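Local coordinates for putative uncharacterized protein (Toxoplasma gondii, PDB 4FBD) that is of unknown function but belongs to the DUF3228 family and folds its chain around two mixed beta-sheets, at residues A[97-103]-A[144-150]. Sequence-based numbering, arbitrary orientation.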
# COMPACT_ATOMS: atom_id res chain seq x y z
N ASN A 97 -15.20 -22.07 -16.10
CA ASN A 97 -16.01 -20.88 -16.20
C ASN A 97 -17.00 -21.00 -17.36
O ASN A 97 -16.72 -20.56 -18.47
CB ASN A 97 -15.09 -19.67 -16.39
CG ASN A 97 -15.83 -18.36 -16.37
OD1 ASN A 97 -17.04 -18.32 -16.12
ND2 ASN A 97 -15.11 -17.27 -16.62
N PHE A 98 -18.16 -21.57 -17.10
CA PHE A 98 -19.14 -21.79 -18.16
C PHE A 98 -20.08 -20.60 -18.42
O PHE A 98 -20.83 -20.64 -19.38
CB PHE A 98 -19.98 -23.04 -17.89
CG PHE A 98 -20.92 -22.89 -16.74
CD1 PHE A 98 -22.21 -22.41 -16.94
CD2 PHE A 98 -20.52 -23.22 -15.47
CE1 PHE A 98 -23.10 -22.28 -15.87
CE2 PHE A 98 -21.39 -23.10 -14.38
CZ PHE A 98 -22.67 -22.62 -14.57
N VAL A 99 -20.07 -19.58 -17.56
CA VAL A 99 -20.92 -18.40 -17.81
C VAL A 99 -20.16 -17.26 -18.47
O VAL A 99 -20.71 -16.22 -18.77
CB VAL A 99 -21.55 -17.87 -16.52
CG1 VAL A 99 -22.33 -18.98 -15.84
CG2 VAL A 99 -20.50 -17.34 -15.60
N GLY A 100 -18.87 -17.46 -18.71
CA GLY A 100 -18.03 -16.42 -19.31
C GLY A 100 -17.84 -15.19 -18.44
O GLY A 100 -17.72 -14.09 -18.93
N ALA A 101 -17.81 -15.37 -17.13
CA ALA A 101 -17.60 -14.25 -16.21
C ALA A 101 -16.17 -13.69 -16.39
O ALA A 101 -15.22 -14.43 -16.68
CB ALA A 101 -17.83 -14.69 -14.75
N LEU A 102 -16.05 -12.38 -16.28
CA LEU A 102 -14.79 -11.69 -16.41
C LEU A 102 -14.12 -11.57 -15.03
O LEU A 102 -14.81 -11.40 -14.03
CB LEU A 102 -15.01 -10.29 -17.00
CG LEU A 102 -15.73 -10.25 -18.36
CD1 LEU A 102 -15.95 -8.81 -18.84
CD2 LEU A 102 -14.96 -11.10 -19.41
N PRO A 103 -12.77 -11.64 -15.00
CA PRO A 103 -12.04 -11.51 -13.76
C PRO A 103 -12.08 -10.07 -13.23
O PRO A 103 -12.47 -9.16 -13.94
CB PRO A 103 -10.62 -11.86 -14.18
CG PRO A 103 -10.54 -11.51 -15.56
CD PRO A 103 -11.87 -11.83 -16.13
N LEU A 144 -10.12 -7.35 -20.89
CA LEU A 144 -10.77 -8.43 -20.13
C LEU A 144 -11.43 -9.53 -20.97
O LEU A 144 -12.19 -9.28 -21.88
CB LEU A 144 -11.83 -7.85 -19.24
CG LEU A 144 -11.35 -7.08 -18.03
CD1 LEU A 144 -12.48 -6.17 -17.57
CD2 LEU A 144 -10.91 -8.05 -16.95
N MET A 145 -11.18 -10.77 -20.58
CA MET A 145 -11.73 -11.91 -21.25
C MET A 145 -12.24 -12.85 -20.17
O MET A 145 -11.89 -12.69 -19.00
CB MET A 145 -10.63 -12.58 -22.06
CG MET A 145 -10.29 -11.87 -23.35
SD MET A 145 -11.62 -11.97 -24.56
CE MET A 145 -11.62 -13.71 -24.92
N PRO A 146 -13.09 -13.82 -20.56
CA PRO A 146 -13.59 -14.80 -19.60
C PRO A 146 -12.46 -15.49 -18.91
O PRO A 146 -11.52 -15.91 -19.55
CB PRO A 146 -14.34 -15.80 -20.49
CG PRO A 146 -14.91 -14.94 -21.54
CD PRO A 146 -13.87 -13.86 -21.81
N ALA A 147 -12.56 -15.59 -17.59
CA ALA A 147 -11.54 -16.26 -16.77
C ALA A 147 -11.61 -17.74 -16.96
O ALA A 147 -12.64 -18.29 -17.29
CB ALA A 147 -11.75 -15.93 -15.30
N ALA A 148 -10.50 -18.39 -16.70
CA ALA A 148 -10.39 -19.82 -16.80
C ALA A 148 -11.30 -20.57 -15.81
O ALA A 148 -11.89 -21.63 -16.15
CB ALA A 148 -8.95 -20.20 -16.58
N PHE A 149 -11.47 -20.02 -14.61
CA PHE A 149 -12.23 -20.70 -13.57
C PHE A 149 -13.14 -19.83 -12.74
O PHE A 149 -13.08 -18.62 -12.80
CB PHE A 149 -11.26 -21.33 -12.56
CG PHE A 149 -10.20 -22.19 -13.18
CD1 PHE A 149 -10.51 -23.45 -13.65
CD2 PHE A 149 -8.88 -21.74 -13.25
CE1 PHE A 149 -9.52 -24.25 -14.23
CE2 PHE A 149 -7.89 -22.53 -13.82
CZ PHE A 149 -8.20 -23.78 -14.31
N LEU A 150 -13.99 -20.51 -11.97
CA LEU A 150 -14.84 -19.88 -10.98
C LEU A 150 -14.46 -20.52 -9.64
O LEU A 150 -14.44 -21.75 -9.52
CB LEU A 150 -16.32 -20.14 -11.26
CG LEU A 150 -16.83 -19.61 -12.60
CD1 LEU A 150 -18.24 -20.05 -12.83
CD2 LEU A 150 -16.67 -18.07 -12.66
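The side chain of Asn-97 lies across the isobutyl group of Leu-150, roughly perpendicular to it, with Asn-97 OD1 3.5 Å from Leu-150 CD2. It illustrates how one side-chain amide can close a loop and fasten it to a neighbouring chain segment: 97-103 belongs to the loop leaving strand 90-96, and the other segment, 144-150, runs into strand 149-156, the antiparallel neighbour of 90-96 in the five-stranded mixed sheet. The backbone contributes two bonds across the contact, a weak one from Asn-97 N to Ala-148 O and a firmer one from Ala-147 N to Ala-101 O; between them the Asn-97 amide bridges the segments.

A chi1 of -174° carries the Asn-97 amide away from its own backbone N and toward Ala-147. Asn-97 ND2 donates to Ala-147 O across the contact and to Ala-101 O within its own loop, each at 2.8 Å, and both acceptors lie close to the amide plane. Asn-97 OD1 accepts from Ala-101 N at 3.2 Å. Three bonds therefore fix the rotation of the amide and tie the loop's start to Ala-101, past a turn at Gly-100, whose phi is positive.

Beside this polar group, Leu-150 also meets the Ala-101 methyl, and Ala-188 of strand 181-189 touches both side chains. Toward Leu-144, Leu-102 and Pro-103 pack on the Met-145 peptide as well as on the side chains of Leu-144 and Pro-146. Pro-103 and Leu-144 run alongside one another, pointing opposite ways, with Pro-103 CG 3.7 Å from Leu-144 CD2. The carbonyl of Ala-101 joins the two halves of the contact. Besides the amide, which approaches on a lone pair, Ala-101 O accepts from Ala-147 N at 3.0 Å, nearly in line with the C=O bond at 166°.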